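Local coordinates for cell division control protein 4 (Saccharomyces cerevisiae, PDB 3V7D), which recognises phosphorylated target proteins, among them the CDK inhibitor SIC1, as the substrate-binding F-box subunit of an SCF ubiquitin ligase, at residues 142-147 and 186-191; 37-40 and 45-48. The protein carries 1 engineered substitution. One frame throughout, in Å; residues are numbered along the deposited sequence.

Contact 1. Residues 142-147 and 186-191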
loop_
_atom_site.group_PDB
_atom_site.type_symbol
_atom_site.label_atom_id
_atom_site.label_comp_id
_atom_site.label_asym_id
_atom_site.label_seq_id
_atom_site.Cartn_x
_atom_site.Cartn_y
_atom_site.Cartn_z
ATOM N N LYS B 142 -31.559 -1.152 13.038
ATOM C CA LYS B 142 -31.902 -2.337 12.245
ATOM C C LYS B 142 -31.745 -2.133 10.734
ATOM O O LYS B 142 -32.100 -3.014 9.947
ATOM C CB LYS B 142 -33.321 -2.833 12.570
ATOM C CG LYS B 142 -33.604 -3.036 14.055
ATOM C CD LYS B 142 -35.071 -3.410 14.297
ATOM C CE LYS B 142 -35.375 -3.510 15.782
ATOM N NZ LYS B 142 -36.801 -3.867 16.050
ATOM N N MET B 143 -31.195 -0.990 10.335
ATOM C CA MET B 143 -31.087 -0.642 8.920
ATOM C C MET B 143 -29.669 -0.721 8.357
ATOM O O MET B 143 -28.682 -0.549 9.070
ATOM C CB MET B 143 -31.634 0.767 8.679
ATOM C CG MET B 143 -33.081 0.946 9.095
ATOM S SD MET B 143 -34.143 -0.288 8.331
ATOM C CE MET B 143 -35.763 0.324 8.794
ATOM N N ILE B 144 -29.591 -0.975 7.056
ATOM C CA ILE B 144 -28.343 -0.887 6.316
ATOM C C ILE B 144 -28.517 0.176 5.240
ATOM O O ILE B 144 -29.457 0.114 4.448
ATOM C CB ILE B 144 -27.994 -2.222 5.637
ATOM C CG1 ILE B 144 -27.784 -3.316 6.685
ATOM C CG2 ILE B 144 -26.753 -2.070 4.775
ATOM C CD1 ILE B 144 -27.440 -4.669 6.096
ATOM N N ARG B 145 -27.625 1.158 5.215
ATOM C CA ARG B 145 -27.726 2.220 4.224
ATOM C C ARG B 145 -26.585 2.150 3.222
ATOM O O ARG B 145 -25.436 1.910 3.588
ATOM C CB ARG B 145 -27.797 3.597 4.892
ATOM C CG ARG B 145 -29.069 3.807 5.712
ATOM C CD ARG B 145 -29.093 5.159 6.413
ATOM N NE ARG B 145 -29.329 6.272 5.494
ATOM C CZ ARG B 145 -30.535 6.678 5.106
ATOM N NH1 ARG B 145 -31.618 6.057 5.542
ATOM N NH2 ARG B 145 -30.661 7.702 4.273
ATOM N N VAL B 146 -26.922 2.356 1.954
ATOM C CA VAL B 146 -25.960 2.270 0.869
ATOM C C VAL B 146 -25.826 3.622 0.181
ATOM O O VAL B 146 -26.827 4.257 -0.169
ATOM C CB VAL B 146 -26.387 1.219 -0.174
ATOM C CG1 VAL B 146 -25.328 1.082 -1.258
ATOM C CG2 VAL B 146 -26.647 -0.126 0.497
ATOM N N TYR B 147 -24.584 4.055 -0.014
ATOM C CA TYR B 147 -24.312 5.343 -0.634
ATOM C C TYR B 147 -23.408 5.188 -1.856
ATOM O O TYR B 147 -22.586 4.270 -1.932
ATOM C CB TYR B 147 -23.634 6.290 0.360
ATOM C CG TYR B 147 -24.384 6.549 1.652
ATOM C CD1 TYR B 147 -24.391 5.610 2.681
ATOM C CD2 TYR B 147 -25.048 7.753 1.861
ATOM C CE1 TYR B 147 -25.058 5.854 3.867
ATOM C CE2 TYR B 147 -25.721 8.006 3.048
ATOM C CZ TYR B 147 -25.721 7.054 4.046
ATOM O OH TYR B 147 -26.387 7.303 5.226
ATOM N N ARG B 186 -27.459 -12.349 7.044
ATOM C CA ARG B 186 -28.214 -12.002 5.847
ATOM C C ARG B 186 -27.330 -11.646 4.656
ATOM O O ARG B 186 -26.322 -10.952 4.795
ATOM C CB ARG B 186 -29.189 -10.862 6.142
ATOM C CG ARG B 186 -30.500 -11.311 6.769
ATOM C CD ARG B 186 -31.391 -10.114 7.054
ATOM N NE ARG B 186 -32.775 -10.489 7.329
ATOM C CZ ARG B 186 -33.227 -10.854 8.524
ATOM N NH1 ARG B 186 -32.402 -10.906 9.560
ATOM N NH2 ARG B 186 -34.504 -11.173 8.681
ATOM N N VAL B 187 -27.718 -12.140 3.487
ATOM C CA VAL B 187 -27.038 -11.820 2.240
ATOM C C VAL B 187 -27.911 -10.847 1.459
ATOM O O VAL B 187 -29.116 -11.059 1.331
ATOM C CB VAL B 187 -26.806 -13.081 1.388
ATOM C CG1 VAL B 187 -26.089 -12.729 0.090
ATOM C CG2 VAL B 187 -26.021 -14.120 2.178
ATOM N N TRP B 188 -27.307 -9.782 0.943
ATOM C CA TRP B 188 -28.062 -8.750 0.245
ATOM C C TRP B 188 -27.528 -8.517 -1.163
ATOM O O TRP B 188 -26.334 -8.674 -1.422
ATOM C CB TRP B 188 -28.006 -7.429 1.017
ATOM C CG TRP B 188 -28.355 -7.531 2.472
ATOM C CD1 TRP B 188 -27.566 -8.020 3.469
ATOM C CD2 TRP B 188 -29.571 -7.100 3.096
ATOM N NE1 TRP B 188 -28.220 -7.936 4.675
ATOM C CE2 TRP B 188 -29.454 -7.373 4.473
ATOM C CE3 TRP B 188 -30.752 -6.519 2.624
ATOM C CZ2 TRP B 188 -30.468 -7.083 5.381
ATOM C CZ3 TRP B 188 -31.759 -6.233 3.529
ATOM C CH2 TRP B 188 -31.610 -6.514 4.892
ATOM N N ASP B 189 -28.424 -8.138 -2.067
ATOM C CA ASP B 189 -28.035 -7.704 -3.400
ATOM C C ASP B 189 -28.416 -6.235 -3.542
ATOM O O ASP B 189 -29.600 -5.896 -3.589
ATOM C CB ASP B 189 -28.740 -8.545 -4.470
ATOM C CG ASP B 189 -28.256 -8.235 -5.883
ATOM O OD1 ASP B 189 -28.174 -7.045 -6.260
ATOM O OD2 ASP B 189 -27.958 -9.192 -6.625
ATOM N N ILE B 190 -27.411 -5.369 -3.611
ATOM C CA ILE B 190 -27.645 -3.930 -3.717
ATOM C C ILE B 190 -28.429 -3.564 -4.977
ATOM O O ILE B 190 -29.346 -2.744 -4.936
ATOM C CB ILE B 190 -26.320 -3.142 -3.686
ATOM C CG1 ILE B 190 -25.667 -3.267 -2.312
ATOM C CG2 ILE B 190 -26.554 -1.675 -4.001
ATOM C CD1 ILE B 190 -24.343 -2.542 -2.192
ATOM N N LYS B 191 -28.079 -4.194 -6.093
ATOM C CA LYS B 191 -28.689 -3.857 -7.372
ATOM C C LYS B 191 -30.124 -4.356 -7.493
ATOM O O LYS B 191 -30.867 -3.899 -8.362
ATOM C CB LYS B 191 -27.835 -4.375 -8.531
ATOM C CG LYS B 191 -26.432 -3.771 -8.575
ATOM C CD LYS B 191 -25.510 -4.535 -9.522
ATOM C CE LYS B 191 -25.527 -6.029 -9.229
ATOM N NZ LYS B 191 -25.278 -6.309 -7.783
#
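Ile-144 lays its CD1 methyl over one face of the Trp-188 indole, 4.0 Å from the centroid of the five-membered ring and 30° off its normal, a CH-pi contact. The methyl sits toward the rim of that face, where its nearest atom is Trp-188 NE1 at 3.6 Å. Because CG1 of Ile-144 stands beside the backbone N (chi1 -62°) and CD1 continues the chain in extended form (chi2 180°), the longer branch reaches across to the indole. The indole N-H itself is hydrogen-bonded to Ser-178 OG on strand 175-180, which probably helps hold the ring in place against the isoleucine methyl. Two residues further along each segment, Val-146 and Ile-190 meet tip to tip, with CG1 of the valine 3.9 Å from CD1 of the isoleucine. The strands do not pair here: the CA atoms of Ile-144 and Trp-188 are 9.9 Å apart, and buried apolar side chains bridge the gap. Leu-158 touches both Ile-144 and Trp-188, while Leu-176 packs on Trp-188 and Ile-190. This joins WD repeats 1 and 2, sheet face against sheet face, as adjacent blades pack in a WD40 beta-propeller.

Contact 2. Residues 37-40 and 45-48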
loop_
_atom_site.group_PDB
_atom_site.type_symbol
_atom_site.label_atom_id
_atom_site.label_comp_id
_atom_site.label_asym_id
_atom_site.label_seq_id
_atom_site.Cartn_x
_atom_site.Cartn_y
_atom_site.Cartn_z
ATOM N N ASN B 37 9.575 16.517 -16.934
ATOM C CA ASN B 37 10.173 17.536 -17.786
ATOM C C ASN B 37 10.933 16.909 -18.945
ATOM O O ASN B 37 10.929 17.429 -20.061
ATOM C CB ASN B 37 11.112 18.439 -16.979
ATOM C CG ASN B 37 10.365 19.383 -16.058
ATOM O OD1 ASN B 37 9.230 19.768 -16.336
ATOM N ND2 ASN B 37 11.003 19.765 -14.956
ATOM N N SER B 38 11.585 15.784 -18.674
ATOM C CA SER B 38 12.405 15.123 -19.678
ATOM C C SER B 38 11.556 14.615 -20.841
ATOM O O SER B 38 12.013 14.583 -21.982
ATOM C CB SER B 38 13.215 13.996 -19.042
ATOM O OG SER B 38 14.145 14.524 -18.108
ATOM N N LEU B 39 10.311 14.246 -20.543
ATOM C CA LEU B 39 9.349 13.846 -21.567
ATOM C C LEU B 39 9.103 14.945 -22.595
ATOM O O LEU B 39 8.751 14.659 -23.738
ATOM C CB LEU B 39 8.020 13.442 -20.925
ATOM C CG LEU B 39 7.951 12.023 -20.366
ATOM C CD1 LEU B 39 6.711 11.842 -19.508
ATOM C CD2 LEU B 39 7.961 11.024 -21.509
ATOM N N GLY B 40 9.294 16.197 -22.189
ATOM C CA GLY B 40 9.069 17.327 -23.072
ATOM C C GLY B 40 10.313 17.845 -23.772
ATOM O O GLY B 40 10.279 18.896 -24.414
ATOM N N TRP B 45 13.749 11.513 -26.582
ATOM C CA TRP B 45 13.730 11.401 -25.126
ATOM C C TRP B 45 12.361 10.886 -24.709
ATOM O O TRP B 45 12.242 10.012 -23.843
ATOM C CB TRP B 45 13.994 12.751 -24.454
ATOM C CG TRP B 45 15.450 13.121 -24.321
ATOM C CD1 TRP B 45 16.419 12.996 -25.269
ATOM C CD2 TRP B 45 16.092 13.677 -23.164
ATOM N NE1 TRP B 45 17.625 13.445 -24.780
ATOM C CE2 TRP B 45 17.450 13.867 -23.488
ATOM C CE3 TRP B 45 15.647 14.035 -21.885
ATOM C CZ2 TRP B 45 18.368 14.402 -22.584
ATOM C CZ3 TRP B 45 16.564 14.563 -20.985
ATOM C CH2 TRP B 45 17.909 14.733 -21.338
ATOM N N ASN B 46 11.328 11.436 -25.341
ATOM C CA ASN B 46 9.954 11.043 -25.058
ATOM C C ASN B 46 9.779 9.551 -25.299
ATOM O O ASN B 46 9.189 8.841 -24.480
ATOM C CB ASN B 46 8.985 11.841 -25.933
ATOM C CG ASN B 46 7.533 11.637 -25.538
ATOM O OD1 ASN B 46 6.860 10.726 -26.030
ATOM N ND2 ASN B 46 7.038 12.496 -24.653
ATOM N N LYS B 47 10.321 9.079 -26.418
ATOM C CA LYS B 47 10.213 7.673 -26.789
ATOM C C LYS B 47 10.955 6.785 -25.790
ATOM O O LYS B 47 10.427 5.766 -25.341
ATOM C CB LYS B 47 10.754 7.456 -28.204
ATOM C CG LYS B 47 10.429 6.091 -28.797
ATOM C CD LYS B 47 11.175 5.861 -30.107
ATOM C CE LYS B 47 10.651 6.750 -31.226
ATOM N NZ LYS B 47 9.321 6.303 -31.727
ATOM N N ILE B 48 12.175 7.185 -25.440
ATOM C CA ILE B 48 13.010 6.424 -24.513
ATOM C C ILE B 48 12.348 6.231 -23.141
ATOM O O ILE B 48 12.337 5.127 -22.595
ATOM C CB ILE B 48 14.392 7.098 -24.336
ATOM C CG1 ILE B 48 15.238 6.915 -25.599
ATOM C CG2 ILE B 48 15.120 6.534 -23.130
ATOM C CD1 ILE B 48 16.571 7.629 -25.543
#
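This is a buried helix-to-helix contact within the F-box domain, where the C-terminal end of helix 32-39 meets helix 43-49 across a short turn. Leu-39 and Asn-46 approach most closely, their CA atoms 4.5 Å apart. The Asn-46 side-chain amide donates to the backbone carbonyl of Leu-39, with ND2 2.9 Å from O and an almost straight N-H...O angle of 175°. The acceptor lies nearly in the amide plane, whereas the donor is tilted 26° from the carbonyl plane of Leu-39. With CG anti to the backbone N (chi1 -171°), the asparagine amide extends to the end of the preceding helix; its other end, OD1, accepts a hydrogen bond from Arg-50 NH1, so the amide is gripped at both ends. Leu-39 also brings its CD2 methyl to 3.6 Å from Asn-46 ND2. Beside this polar link, Ser-38 CB meets the edge of the Trp-45 indole in the ring plane, 3.7 Å from CE3. Ser-38 OG turns back to the carbonyl of Asp-34 in its own helix, and Trp-45 NE1 bonds to Asp-13 OD1. An apolar side chain of the partner protein chain packs on Trp-45, and a basic one bonds to Gly-40 O. Both helices belong to the F-box, the helical motif through which SCF substrate receptors bind Skp1, consistent with these contacts to the other chain.

In the fold
The two contacts belong to separate modules and do not touch: their centres are 49 Å apart and their nearest atoms about 35 Å. Contact 2 comes first along the chain, in the F-box, about 37 Å from the chain centre; contact 1 follows in the propeller, 19 Å from it. Helices 53-62, 71-81 and 87-106 come between them in sequence. The partner protein chain lies within reach of contact 2, whereas contact 1 joins two blades with no other protein chain touching its segments. This separation fits an SCF receptor, in which the F-box attaches to the ligase and the WD40 domain binds the phosphorylated substrates.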